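Local coordinates for protein esterase (Sinorhizobium meliloti 1021, PDB 4TX1) that probably hydrolyses acetyl esters of carbohydrates as an acetylesterase of the SGNH (GDSL-like) hydrolase family, at residues 62-71 with 99-109; 147-157 with 196-204. All blocks are in the same frame, centred on the assembly; numbering follows the deposited sequence.

Overall arrangement
The core is a parallel five-stranded sheet of the SGNH-hydrolase type, and both contacts are made by segments following its strands. Interaction 1 comes first along the chain: 62-71, after edge strand 53-59, meets 99-109, after central strand 94-98, closing a loop that contains helix 78-89. Interaction 2 opens later: 147-157, which leads from strand 140-145 into helix 155-160, meets 196-204, which follows edge strand 185-188 and leads into helix 205-223. The two contacts run in series, neither nested nor crossing, with centres about 16 Å apart. They touch where Ser101 packs on Val201 and Leu149. Asp199 and His202 of interaction 2 form a probable triad with Ser22, and Asn102 of interaction 1 lies nearby.

Interaction 1 (62-71 with 99-109)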
ATOM      1  N   GLY A  62       8.525  16.933  -8.274  1.00 11.45           N
ATOM      2  CA  GLY A  62       7.788  16.939  -7.024  1.00 11.49           C
ATOM      3  C   GLY A  62       8.309  15.965  -5.948  1.00 10.24           C
ATOM      4  O   GLY A  62       7.697  15.798  -4.926  1.00 11.83           O
ATOM      5  N   ARG A  63       9.390  15.280  -6.216  1.00  9.51           N
ATOM      6  CA  ARG A  63       9.857  14.291  -5.286  1.00  9.20           C
ATOM      7  C   ARG A  63      10.235  14.942  -3.953  1.00 10.82           C
ATOM      8  O   ARG A  63      10.917  15.904  -3.964  1.00 10.61           O
ATOM      9  CB  ARG A  63      11.074  13.571  -5.840  1.00 20.00           C
ATOM     10  CG  ARG A  63      11.754  12.622  -4.875  1.00 20.00           C
ATOM     11  CD  ARG A  63      12.831  11.776  -5.520  1.00 20.00           C
ATOM     12  NE  ARG A  63      12.321  10.634  -6.228  1.00 20.00           N
ATOM     13  CZ  ARG A  63      12.877  10.099  -7.305  1.00 20.00           C
ATOM     14  NH1 ARG A  63      13.907  10.662  -7.909  1.00 20.00           N
ATOM     15  NH2 ARG A  63      12.347   9.043  -7.822  1.00 20.00           N
ATOM     16  N   THR A  64       9.776  14.360  -2.848  1.00 10.09           N
ATOM     17  CA  THR A  64      10.091  14.780  -1.514  1.00 10.99           C
ATOM     18  C   THR A  64      11.167  13.836  -0.948  1.00 11.31           C
ATOM     19  O   THR A  64      11.469  12.773  -1.532  1.00 11.38           O
ATOM     20  CB  THR A  64       8.889  14.677  -0.599  1.00 10.75           C
ATOM     21  OG1 THR A  64       8.646  13.258  -0.320  1.00 11.85           O
ATOM     22  CG2 THR A  64       7.620  15.345  -1.234  1.00 12.37           C
ATOM     23  N   THR A  65      11.721  14.202   0.220  1.00 11.79           N
ATOM     24  CA  THR A  65      12.703  13.366   0.801  1.00 11.36           C
ATOM     25  C   THR A  65      12.084  12.037   1.233  1.00 12.84           C
ATOM     26  O   THR A  65      12.548  10.962   0.842  1.00 12.27           O
ATOM     27  CB  THR A  65      13.406  14.095   1.999  1.00 11.54           C
ATOM     28  OG1 THR A  65      12.442  14.401   3.002  1.00 11.76           O
ATOM     29  CG2 THR A  65      14.192  15.393   1.596  1.00 11.88           C
ATOM     30  N   ALA A  66      11.015  12.072   2.004  1.00 11.12           N
ATOM     31  CA  ALA A  66      10.484  10.840   2.618  1.00 12.11           C
ATOM     32  C   ALA A  66       9.004  10.957   2.936  1.00 12.01           C
ATOM     33  O   ALA A  66       8.493  10.374   3.933  1.00 12.66           O
ATOM     34  CB  ALA A  66      11.265  10.452   3.903  1.00 11.77           C
ATOM     35  N   TYR A  67       8.298  11.740   2.129  1.00 11.95           N
ATOM     36  CA  TYR A  67       6.897  12.117   2.400  1.00 12.77           C
ATOM     37  C   TYR A  67       6.000  11.847   1.219  1.00 12.19           C
ATOM     38  O   TYR A  67       6.312  12.083   0.091  1.00 11.28           O
ATOM     39  CB  TYR A  67       6.830  13.566   2.847  1.00 13.64           C
ATOM     40  CG  TYR A  67       7.712  13.857   4.054  1.00 12.25           C
ATOM     41  CD1 TYR A  67       7.269  13.578   5.377  1.00 14.88           C
ATOM     42  CD2 TYR A  67       8.985  14.302   3.891  1.00 12.30           C
ATOM     43  CE1 TYR A  67       8.119  13.744   6.437  1.00 14.28           C
ATOM     44  CE2 TYR A  67       9.858  14.427   4.999  1.00 12.95           C
ATOM     45  CZ  TYR A  67       9.386  14.179   6.263  1.00 15.00           C
ATOM     46  OH  TYR A  67      10.236  14.410   7.316  1.00 15.92           O
ATOM     47  N   ASP A  68       4.783  11.401   1.489  1.00 12.51           N
ATOM     48  CA  ASP A  68       3.858  11.107   0.433  1.00 12.91           C
ATOM     49  C   ASP A  68       3.267  12.377  -0.202  1.00 12.59           C
ATOM     50  O   ASP A  68       2.963  13.380   0.477  1.00 15.24           O
ATOM     51  CB  ASP A  68       2.673  10.378   1.051  1.00 15.17           C
ATOM     52  CG  ASP A  68       3.051   9.019   1.602  1.00 21.76           C
ATOM     53  OD1 ASP A  68       3.938   8.349   0.997  1.00 16.65           O
ATOM     54  OD2 ASP A  68       2.495   8.712   2.751  1.00 26.65           O
ATOM     55  N   ASP A  69       3.065  12.304  -1.484  1.00 12.44           N
ATOM     56  CA  ASP A  69       2.421  13.332  -2.294  1.00 12.50           C
ATOM     57  C   ASP A  69       1.731  12.669  -3.427  1.00 13.47           C
ATOM     58  O   ASP A  69       2.367  12.068  -4.293  1.00 13.91           O
ATOM     59  CB  ASP A  69       3.448  14.389  -2.734  1.00 12.51           C
ATOM     60  CG  ASP A  69       2.846  15.474  -3.600  1.00 16.64           C
ATOM     61  OD1 ASP A  69       1.764  15.244  -4.084  1.00 20.35           O
ATOM     62  OD2 ASP A  69       3.496  16.540  -3.876  1.00 14.32           O
ATOM     63  N   HIS A  70       0.382  12.676  -3.419  1.00 12.78           N
ATOM     64  CA  HIS A  70      -0.452  11.930  -4.363  1.00 13.45           C
ATOM     65  C   HIS A  70      -1.020  12.818  -5.467  1.00 13.11           C
ATOM     66  O   HIS A  70      -1.974  12.493  -6.148  1.00 15.01           O
ATOM     67  CB  HIS A  70      -1.607  11.226  -3.618  1.00 16.09           C
ATOM     68  CG  HIS A  70      -1.175  10.394  -2.467  1.00 15.69           C
ATOM     69  ND1 HIS A  70      -0.381   9.266  -2.604  1.00 20.96           N
ATOM     70  CD2 HIS A  70      -1.370  10.558  -1.134  1.00 15.91           C
ATOM     71  CE1 HIS A  70      -0.172   8.738  -1.399  1.00 19.84           C
ATOM     72  NE2 HIS A  70      -0.803   9.484  -0.507  1.00 17.25           N
ATOM     73  N   LEU A  71      -0.398  13.968  -5.679  1.00 11.81           N
ATOM     74  CA  LEU A  71      -0.878  14.920  -6.641  1.00 11.50           C
ATOM     75  C   LEU A  71      -0.433  14.775  -8.100  1.00 13.99           C
ATOM     76  O   LEU A  71      -0.891  15.538  -9.011  1.00 13.92           O
ATOM     77  CB  LEU A  71      -0.563  16.357  -6.140  1.00 13.18           C
ATOM     78  CG  LEU A  71      -1.215  16.758  -4.829  1.00 13.69           C
ATOM     79  CD1 LEU A  71      -0.655  18.101  -4.317  1.00 14.68           C
ATOM     80  CD2 LEU A  71      -2.743  16.788  -4.945  1.00 13.98           C
ATOM     81  N   LEU A  99      17.727  16.915  -2.781  1.00 12.94           N
ATOM     82  CA  LEU A  99      16.317  16.945  -2.439  1.00 12.35           C
ATOM     83  C   LEU A  99      16.111  17.864  -1.276  1.00 12.16           C
ATOM     84  O   LEU A  99      17.045  18.140  -0.516  1.00 13.92           O
ATOM     85  CB  LEU A  99      15.805  15.517  -2.114  1.00 10.83           C
ATOM     86  CG  LEU A  99      15.707  14.520  -3.233  1.00 10.48           C
ATOM     87  CD1 LEU A  99      15.385  13.092  -2.673  1.00 11.11           C
ATOM     88  CD2 LEU A  99      14.654  14.968  -4.229  1.00 12.57           C
ATOM     89  N   GLY A 100      14.884  18.354  -1.157  1.00 12.29           N
ATOM     90  CA  GLY A 100      14.385  19.185  -0.073  1.00 13.40           C
ATOM     91  C   GLY A 100      13.500  20.327  -0.493  1.00 12.81           C
ATOM     92  O   GLY A 100      12.763  20.862   0.346  1.00 12.44           O
ATOM     93  N   SER A 101      13.594  20.779  -1.750  1.00 12.89           N
ATOM     94  CA  SER A 101      12.745  21.873  -2.215  1.00 14.06           C
ATOM     95  C   SER A 101      11.260  21.570  -2.057  1.00 13.70           C
ATOM     96  O   SER A 101      10.506  22.401  -1.581  1.00 14.94           O
ATOM     97  CB  SER A 101      13.087  22.212  -3.672  1.00 15.11           C
ATOM     98  OG  SER A 101      14.433  22.724  -3.807  1.00 15.65           O
ATOM     99  N   ASN A 102      10.852  20.303  -2.324  1.00 12.83           N
ATOM    100  CA  ASN A 102       9.438  19.991  -2.207  1.00 11.67           C
ATOM    101  C   ASN A 102       8.972  19.826  -0.781  1.00 11.31           C
ATOM    102  O   ASN A 102       7.815  20.015  -0.472  1.00 13.52           O
ATOM    103  CB  ASN A 102       9.090  18.782  -3.080  1.00 12.37           C
ATOM    104  CG  ASN A 102       9.220  19.084  -4.552  1.00 12.98           C
ATOM    105  OD1 ASN A 102       8.516  19.967  -5.031  1.00 15.76           O
ATOM    106  ND2 ASN A 102      10.104  18.432  -5.259  1.00 11.32           N
ATOM    107  N   ASP A 103       9.929  19.512   0.067  1.00 11.52           N
ATOM    108  CA  ASP A 103       9.675  19.444   1.504  1.00 12.59           C
ATOM    109  C   ASP A 103       9.317  20.838   2.080  1.00 14.63           C
ATOM    110  O   ASP A 103       8.702  20.943   3.155  1.00 14.11           O
ATOM    111  CB  ASP A 103      10.846  18.906   2.309  1.00 12.63           C
ATOM    112  CG  ASP A 103      11.111  17.429   2.105  1.00 14.38           C
ATOM    113  OD1 ASP A 103      11.305  17.055   0.896  1.00 13.71           O
ATOM    114  OD2 ASP A 103      11.317  16.637   3.094  1.00 14.53           O
ATOM    115  N   MET A 104       9.646  21.912   1.321  1.00 12.68           N
ATOM    116  CA  MET A 104       9.278  23.267   1.779  1.00 14.50           C
ATOM    117  C   MET A 104       7.823  23.645   1.587  1.00 15.49           C
ATOM    118  O   MET A 104       7.358  24.658   2.111  1.00 16.55           O
ATOM    119  CB  MET A 104      10.205  24.277   1.025  1.00 15.13           C
ATOM    120  CG  MET A 104      11.680  24.024   1.144  1.00 14.60           C
ATOM    121  SD  MET A 104      12.274  24.193   2.882  1.00 17.74           S
ATOM    122  CE  MET A 104      12.265  22.532   3.526  1.00 15.95           C
ATOM    123  N   LYS A 105       7.062  22.800   0.873  1.00 12.58           N
ATOM    124  CA  LYS A 105       5.643  22.950   0.741  1.00 13.77           C
ATOM    125  C   LYS A 105       4.924  22.664   2.008  1.00 14.13           C
ATOM    126  O   LYS A 105       5.085  21.587   2.586  1.00 13.63           O
ATOM    127  CB  LYS A 105       5.110  21.924  -0.304  1.00 12.99           C
ATOM    128  CG  LYS A 105       5.671  22.112  -1.703  1.00 13.35           C
ATOM    129  CD  LYS A 105       5.182  20.944  -2.562  1.00 13.74           C
ATOM    130  CE  LYS A 105       5.633  21.066  -3.999  1.00 13.51           C
ATOM    131  NZ  LYS A 105       5.231  19.896  -4.904  1.00 12.71           N
ATOM    132  N   PRO A 106       4.072  23.591   2.469  1.00 15.90           N
ATOM    133  CA  PRO A 106       3.251  23.308   3.661  1.00 16.60           C
ATOM    134  C   PRO A 106       2.465  22.029   3.649  1.00 16.37           C
ATOM    135  O   PRO A 106       2.352  21.363   4.684  1.00 17.77           O
ATOM    136  CB  PRO A 106       2.300  24.523   3.695  1.00 18.43           C
ATOM    137  CG  PRO A 106       3.156  25.664   3.155  1.00 19.00           C
ATOM    138  CD  PRO A 106       4.023  25.035   2.096  1.00 17.02           C
ATOM    139  N   ILE A 107       1.930  21.656   2.523  1.00 14.81           N
ATOM    140  CA  ILE A 107       1.173  20.423   2.416  1.00 15.54           C
ATOM    141  C   ILE A 107       2.097  19.239   2.723  1.00 17.45           C
ATOM    142  O   ILE A 107       1.549  18.217   3.163  1.00 20.15           O
ATOM    143  CB  ILE A 107       0.424  20.184   1.107  1.00 17.71           C
ATOM    144  CG1 ILE A 107       1.348  20.146  -0.104  1.00 20.13           C
ATOM    145  CG2 ILE A 107      -0.681  21.314   0.922  1.00 18.65           C
ATOM    146  CD1 ILE A 107       0.734  19.532  -1.420  1.00 20.88           C
ATOM    147  N   ILE A 108       3.421  19.355   2.512  1.00 15.58           N
ATOM    148  CA  ILE A 108       4.331  18.230   2.774  1.00 12.37           C
ATOM    149  C   ILE A 108       4.776  18.256   4.214  1.00 14.06           C
ATOM    150  O   ILE A 108       4.617  17.270   4.959  1.00 14.23           O
ATOM    151  CB  ILE A 108       5.478  18.168   1.744  1.00 12.07           C
ATOM    152  CG1 ILE A 108       4.945  18.126   0.306  1.00 12.49           C
ATOM    153  CG2 ILE A 108       6.455  17.042   2.131  1.00 12.54           C
ATOM    154  CD1 ILE A 108       4.075  16.889  -0.032  1.00 12.77           C
ATOM    155  N   HIS A 109       5.319  19.397   4.629  1.00 13.28           N
ATOM    156  CA  HIS A 109       5.429  19.775   6.032  1.00 15.40           C
ATOM    157  C   HIS A 109       6.029  21.162   6.159  1.00 14.56           C
ATOM    158  O   HIS A 109       5.763  21.841   7.186  1.00 16.21           O
ATOM    159  CB  HIS A 109       6.274  18.759   6.847  1.00 13.83           C
ATOM    160  CG  HIS A 109       7.660  18.524   6.305  1.00 13.72           C
ATOM    161  ND1 HIS A 109       8.028  17.443   5.514  1.00 15.48           N
ATOM    162  CD2 HIS A 109       8.753  19.285   6.417  1.00 11.81           C
ATOM    163  CE1 HIS A 109       9.300  17.564   5.161  1.00 10.26           C
ATOM    164  NE2 HIS A 109       9.761  18.673   5.705  1.00 17.65           N
TER
HETATM  165  O   HOH W   1       6.003  17.476  -3.671  1.00 13.47           O
HETATM  166  O   HOH W   2      10.333  19.228  -7.900  1.00 19.45           O
HETATM  167  O   HOH W   3      12.706  17.906  -3.023  1.00 12.37           O
HETATM  168  O   HOH W   4       2.699  19.012  -4.601  1.00 16.06           O
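Asn102 and Asp103, from the Gly-x-Asn-Asp block of SGNH hydrolases, hold the 62-71 loop by backbone atoms and the Thr65 hydroxyl. Asn102 donates from ND2 to Arg63 O at 3.0 Å, approaching from above the carbonyl plane. The same ND2 and Gly62 N both donate to one water, consistent with the family's oxyanion hole, to which the corresponding asparagine and glycine contribute. Asp103 grips Thr65 with both carboxylate oxygens, each through its syn lone pair: OD1 takes Thr65 N at 3.0 Å and OD2 takes Thr65 OG1 at 2.5 Å. Thr65 turns OG1 between its own N and carbonyl carbon (chi1 61°), which brings hydroxyl and amide to the same carboxylate. Tyr67 and His109 form a T-shaped pair with centroids 4.3 Å apart and planes at 61°, the imidazole edge directed at the phenol face with ND1 over its centre; the phenol OH bonds to Gly114 O. Ile108 splits its branches, CG2 against Tyr67 CB at 3.6 Å and CD1 against Asp69 CB at 3.7 Å. Replacing Tyr67 by an alanine is likely to leave the His109 edge without its aromatic partner, Ile108 CG2 without the ring carbon beside it and Gly114 O without its phenol donor. Leu99 CD2 packs against Arg63 CG at a slant; the Arg63 guanidinium goes on to Gly20 O. Asp69 OD2 pairs with Arg76 and, at a long 3.9 Å, with Lys105 NZ, which bonds weakly to Asn102 OD1; two waters each accept from Lys105 NZ and donate to Asp69 OD2, one also donating to Gly62 O.

Interaction 2 (147-157 with 196-204); sequences PPLCETANSAF and TPIDGVHLD
Two direct hydrogen bonds join Cys150 and Thr152 to the 196-204 loop. Cys150 N reaches Gly200 O at 2.9 Å. Thr152 OG1, set anti to its own N (chi1 -174°), donates to Pro197 O at 2.8 Å from above the carbonyl plane and accepts from Asn154 N in an ST turn. Waters add two bridges, Pro147 O to Val201 O and Ala153 N to Pro197 O. Backbone packing is close at Gly200, which has positive phi; a CB there would lie 2.8 Å from Cys150 O, a clash, so the close approach depends on the absence of a side chain. Among apolar contacts, Pro147 CG meets Leu203 CD2 at 3.8 Å, the two side chains crossing at about a right angle, whereas Leu149 and Val201 lie side by side. The aromatic contribution comes from Phe157: Asp199 CB sits over its centre, 3.6 Å from the centroid, in a CH-pi contact, while the carboxylate stacks 22° from the ring plane and Val201 CG1 touches Phe157 CE2. Within the loop, Asp199 OD1 accepts from the N atoms of Val201 and His202, and Asp199 OD2 takes His202 ND1 at 2.5 Å. The loop carries the Asp-x-x-His block of SGNH hydrolases; with the weak His202 NE2 to Ser22 OG bond it probably completes a Ser-His-Asp catalytic triad.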
ATOM      1  N   PRO A 147      19.741  24.807  -4.304  1.00 15.72           N
ATOM      2  CA  PRO A 147      19.680  26.273  -4.216  1.00 16.23           C
ATOM      3  C   PRO A 147      18.411  26.733  -3.586  1.00 17.15           C
ATOM      4  O   PRO A 147      17.305  26.214  -3.871  1.00 17.03           O
ATOM      5  CB  PRO A 147      19.819  26.705  -5.674  1.00 14.80           C
ATOM      6  CG  PRO A 147      20.499  25.621  -6.345  1.00 16.17           C
ATOM      7  CD  PRO A 147      20.024  24.366  -5.670  1.00 15.92           C
ATOM      8  N   PRO A 148      18.499  27.631  -2.608  1.00 16.69           N
ATOM      9  CA  PRO A 148      17.325  27.986  -1.886  1.00 17.37           C
ATOM     10  C   PRO A 148      16.249  28.786  -2.638  1.00 16.93           C
ATOM     11  O   PRO A 148      16.533  29.416  -3.650  1.00 16.58           O
ATOM     12  CB  PRO A 148      17.816  28.798  -0.713  1.00 22.09           C
ATOM     13  CG  PRO A 148      19.198  29.132  -1.045  1.00 21.74           C
ATOM     14  CD  PRO A 148      19.730  28.215  -2.051  1.00 19.86           C
ATOM     15  N   LEU A 149      15.027  28.710  -2.143  1.00 16.66           N
ATOM     16  CA  LEU A 149      13.884  29.324  -2.756  1.00 18.61           C
ATOM     17  C   LEU A 149      14.057  30.843  -2.718  1.00 20.24           C
ATOM     18  O   LEU A 149      14.748  31.369  -1.794  1.00 19.37           O
ATOM     19  CB  LEU A 149      12.512  29.014  -2.156  1.00 17.83           C
ATOM     20  CG  LEU A 149      12.020  27.559  -1.941  1.00 26.09           C
ATOM     21  CD1 LEU A 149      10.560  27.438  -2.205  1.00 25.29           C
ATOM     22  CD2 LEU A 149      12.910  26.529  -2.517  1.00 22.70           C
ATOM     23  N   CYS A 150      13.506  31.492  -3.723  1.00 20.17           N
ATOM     24  CA  CYS A 150      13.433  32.981  -3.714  1.00 20.34           C
ATOM     25  C   CYS A 150      12.003  33.464  -3.792  1.00 20.34           C
ATOM     26  O   CYS A 150      11.077  32.710  -4.085  1.00 19.42           O
ATOM     27  CB  CYS A 150      14.313  33.575  -4.826  1.00 18.67           C
ATOM     28  SG  CYS A 150      13.721  33.242  -6.481  1.00 19.18           S
ATOM     29  N   GLU A 151      11.764  34.773  -3.525  1.00 21.27           N
ATOM     30  CA  GLU A 151      10.438  35.341  -3.606  1.00 20.82           C
ATOM     31  C   GLU A 151       9.979  35.397  -5.063  1.00 20.42           C
ATOM     32  O   GLU A 151      10.781  35.517  -5.986  1.00 19.24           O
ATOM     33  CB  GLU A 151      10.340  36.745  -2.986  1.00 26.50           C
ATOM     34  CG  GLU A 151      10.862  36.877  -1.584  1.00 32.20           C
ATOM     35  CD  GLU A 151       9.944  36.320  -0.513  1.00 39.25           C
ATOM     36  OE1 GLU A 151       8.784  35.944  -0.839  1.00 43.04           O
ATOM     37  OE2 GLU A 151      10.397  36.277   0.693  1.00 41.74           O
ATOM     38  N   THR A 152       8.693  35.212  -5.258  1.00 19.43           N
ATOM     39  CA  THR A 152       8.115  35.218  -6.579  1.00 19.77           C
ATOM     40  C   THR A 152       6.795  35.895  -6.610  1.00 20.66           C
ATOM     41  O   THR A 152       6.021  35.851  -5.641  1.00 23.21           O
ATOM     42  CB  THR A 152       7.998  33.752  -7.086  1.00 21.50           C
ATOM     43  OG1 THR A 152       7.565  33.719  -8.444  1.00 20.34           O
ATOM     44  CG2 THR A 152       7.007  32.935  -6.184  1.00 22.22           C
ATOM     45  N   ALA A 153       6.513  36.534  -7.770  1.00 21.97           N
ATOM     46  CA  ALA A 153       5.208  37.139  -8.022  1.00 22.15           C
ATOM     47  C   ALA A 153       4.160  36.111  -8.420  1.00 25.32           C
ATOM     48  O   ALA A 153       2.956  36.408  -8.449  1.00 25.73           O
ATOM     49  CB  ALA A 153       5.354  38.210  -9.148  1.00 25.57           C
ATOM     50  N   ASN A 154       4.605  34.878  -8.702  1.00 22.30           N
ATOM     51  CA  ASN A 154       3.695  33.815  -9.204  1.00 24.34           C
ATOM     52  C   ASN A 154       2.900  33.412  -8.031  1.00 25.18           C
ATOM     53  O   ASN A 154       3.447  32.797  -7.103  1.00 19.87           O
ATOM     54  CB  ASN A 154       4.515  32.680  -9.732  1.00 23.36           C
ATOM     55  CG  ASN A 154       3.693  31.589 -10.382  1.00 26.13           C
ATOM     56  OD1 ASN A 154       4.014  31.100 -11.474  1.00 37.95           O
ATOM     57  ND2 ASN A 154       2.667  31.215  -9.756  1.00 21.35           N
ATOM     58  N   SER A 155       1.623  33.780  -8.038  1.00 21.49           N
ATOM     59  CA  SER A 155       0.840  33.594  -6.840  1.00 22.58           C
ATOM     60  C   SER A 155       0.580  32.110  -6.522  1.00 19.45           C
ATOM     61  O   SER A 155       0.548  31.748  -5.333  1.00 22.23           O
ATOM     62  CB  SER A 155      -0.478  34.380  -6.887  1.00 30.05           C
ATOM     63  OG  SER A 155      -1.274  33.930  -7.909  1.00 33.72           O
ATOM     64  N   ALA A 156       0.478  31.281  -7.538  1.00 20.68           N
ATOM     65  CA  ALA A 156       0.265  29.858  -7.301  1.00 19.75           C
ATOM     66  C   ALA A 156       1.501  29.243  -6.646  1.00 18.96           C
ATOM     67  O   ALA A 156       1.373  28.489  -5.664  1.00 17.85           O
ATOM     68  CB  ALA A 156      -0.104  29.126  -8.584  1.00 21.31           C
ATOM     69  N   PHE A 157       2.687  29.580  -7.119  1.00 19.18           N
ATOM     70  CA  PHE A 157       3.916  29.043  -6.510  1.00 18.73           C
ATOM     71  C   PHE A 157       4.166  29.632  -5.108  1.00 18.49           C
ATOM     72  O   PHE A 157       4.671  28.978  -4.195  1.00 16.84           O
ATOM     73  CB  PHE A 157       5.117  29.214  -7.402  1.00 21.49           C
ATOM     74  CG  PHE A 157       5.318  28.132  -8.426  1.00 19.26           C
ATOM     75  CD1 PHE A 157       4.581  28.141  -9.593  1.00 21.52           C
ATOM     76  CD2 PHE A 157       6.232  27.093  -8.216  1.00 19.49           C
ATOM     77  CE1 PHE A 157       4.725  27.164 -10.567  1.00 20.47           C
ATOM     78  CE2 PHE A 157       6.410  26.096  -9.176  1.00 20.45           C
ATOM     79  CZ  PHE A 157       5.653  26.131 -10.341  1.00 21.39           C
ATOM     80  N   THR A 196      15.183  30.809  -9.936  1.00 17.02           N
ATOM     81  CA  THR A 196      14.581  31.844 -10.730  1.00 18.96           C
ATOM     82  C   THR A 196      13.350  32.459 -10.083  1.00 18.38           C
ATOM     83  O   THR A 196      12.443  31.783  -9.610  1.00 17.07           O
ATOM     84  CB  THR A 196      14.281  31.413 -12.165  1.00 20.90           C
ATOM     85  OG1 THR A 196      13.477  32.449 -12.786  1.00 18.99           O
ATOM     86  CG2 THR A 196      13.467  30.126 -12.181  1.00 19.33           C
ATOM     87  N   PRO A 197      13.242  33.793 -10.045  1.00 18.37           N
ATOM     88  CA  PRO A 197      12.026  34.390  -9.550  1.00 17.99           C
ATOM     89  C   PRO A 197      10.744  34.249 -10.397  1.00 16.16           C
ATOM     90  O   PRO A 197       9.703  34.641  -9.932  1.00 18.84           O
ATOM     91  CB  PRO A 197      12.380  35.910  -9.358  1.00 19.42           C
ATOM     92  CG  PRO A 197      13.485  36.057 -10.275  1.00 20.29           C
ATOM     93  CD  PRO A 197      14.297  34.790 -10.395  1.00 19.83           C
ATOM     94  N   ILE A 198      10.845  33.695 -11.576  1.00 17.45           N
ATOM     95  CA  ILE A 198       9.683  33.329 -12.429  1.00 17.08           C
ATOM     96  C   ILE A 198       8.701  32.454 -11.570  1.00 15.89           C
ATOM     97  O   ILE A 198       7.488  32.593 -11.625  1.00 16.89           O
ATOM     98  CB  ILE A 198      10.146  32.590 -13.670  1.00 20.57           C
ATOM     99  CG1 ILE A 198      10.924  33.555 -14.583  1.00 23.07           C
ATOM    100  CG2 ILE A 198       8.976  32.041 -14.449  1.00 24.02           C
ATOM    101  CD1 ILE A 198      11.633  32.910 -15.788  1.00 24.68           C
ATOM    102  N   ASP A 199       9.295  31.604 -10.719  1.00 17.54           N
ATOM    103  CA  ASP A 199       8.469  30.765  -9.825  1.00 16.50           C
ATOM    104  C   ASP A 199       9.024  30.463  -8.452  1.00 17.51           C
ATOM    105  O   ASP A 199       8.342  29.800  -7.644  1.00 15.32           O
ATOM    106  CB  ASP A 199       8.038  29.462 -10.529  1.00 16.34           C
ATOM    107  CG  ASP A 199       9.163  28.478 -10.790  1.00 16.01           C
ATOM    108  OD1 ASP A 199      10.221  28.493 -10.109  1.00 15.76           O
ATOM    109  OD2 ASP A 199       8.974  27.604 -11.736  1.00 18.77           O
ATOM    110  N   GLY A 200      10.226  30.932  -8.173  1.00 17.12           N
ATOM    111  CA  GLY A 200      10.815  30.876  -6.849  1.00 16.94           C
ATOM    112  C   GLY A 200      11.595  29.616  -6.500  1.00 14.11           C
ATOM    113  O   GLY A 200      12.319  29.579  -5.481  1.00 17.16           O
ATOM    114  N   VAL A 201      11.440  28.560  -7.301  1.00 14.97           N
ATOM    115  CA  VAL A 201      11.955  27.239  -6.919  1.00 16.31           C
ATOM    116  C   VAL A 201      12.838  26.559  -7.954  1.00 14.84           C
ATOM    117  O   VAL A 201      13.741  25.838  -7.585  1.00 15.79           O
ATOM    118  CB  VAL A 201      10.735  26.345  -6.491  1.00 16.77           C
ATOM    119  CG1 VAL A 201       9.851  26.001  -7.669  1.00 18.64           C
ATOM    120  CG2 VAL A 201      11.216  25.018  -5.801  1.00 20.14           C
ATOM    121  N   HIS A 202      12.587  26.790  -9.248  1.00 14.38           N
ATOM    122  CA  HIS A 202      13.328  26.152 -10.296  1.00 14.48           C
ATOM    123  C   HIS A 202      14.649  26.848 -10.634  1.00 15.06           C
ATOM    124  O   HIS A 202      14.894  27.973 -10.167  1.00 14.82           O
ATOM    125  CB  HIS A 202      12.433  26.036 -11.510  1.00 16.13           C
ATOM    126  CG  HIS A 202      11.344  25.003 -11.298  1.00 15.91           C
ATOM    127  ND1 HIS A 202       9.999  25.313 -11.291  1.00 17.35           N
ATOM    128  CD2 HIS A 202      11.454  23.697 -10.968  1.00 19.01           C
ATOM    129  CE1 HIS A 202       9.314  24.191 -11.012  1.00 20.49           C
ATOM    130  NE2 HIS A 202      10.173  23.193 -10.827  1.00 16.78           N
ATOM    131  N   LEU A 203      15.441  26.168 -11.415  1.00 14.29           N
ATOM    132  CA  LEU A 203      16.731  26.722 -11.962  1.00 15.35           C
ATOM    133  C   LEU A 203      16.605  26.914 -13.461  1.00 16.88           C
ATOM    134  O   LEU A 203      16.202  26.019 -14.227  1.00 16.30           O
ATOM    135  CB  LEU A 203      17.873  25.771 -11.662  1.00 16.63           C
ATOM    136  CG  LEU A 203      18.129  25.346 -10.204  1.00 16.82           C
ATOM    137  CD1 LEU A 203      19.245  24.313 -10.107  1.00 17.70           C
ATOM    138  CD2 LEU A 203      18.374  26.556  -9.290  1.00 18.78           C
ATOM    139  N   ASP A 204      17.068  28.063 -13.978  1.00 16.67           N
ATOM    140  CA  ASP A 204      17.157  28.174 -15.403  1.00 15.10           C
ATOM    141  C   ASP A 204      18.315  27.352 -15.921  1.00 14.99           C
ATOM    142  O   ASP A 204      18.973  26.656 -15.150  1.00 16.46           O
ATOM    143  CB  ASP A 204      17.191  29.699 -15.770  1.00 16.42           C
ATOM    144  CG  ASP A 204      18.469  30.381 -15.370  1.00 19.14           C
ATOM    145  OD1 ASP A 204      19.492  29.732 -15.095  1.00 17.79           O
ATOM    146  OD2 ASP A 204      18.427  31.624 -15.483  1.00 21.60           O
TER
HETATM  147  O   HOH W   5      14.891  25.140  -4.909  1.00 18.17           O
HETATM  148  O   HOH W   6       8.679  37.043  -9.658  1.00 27.09           O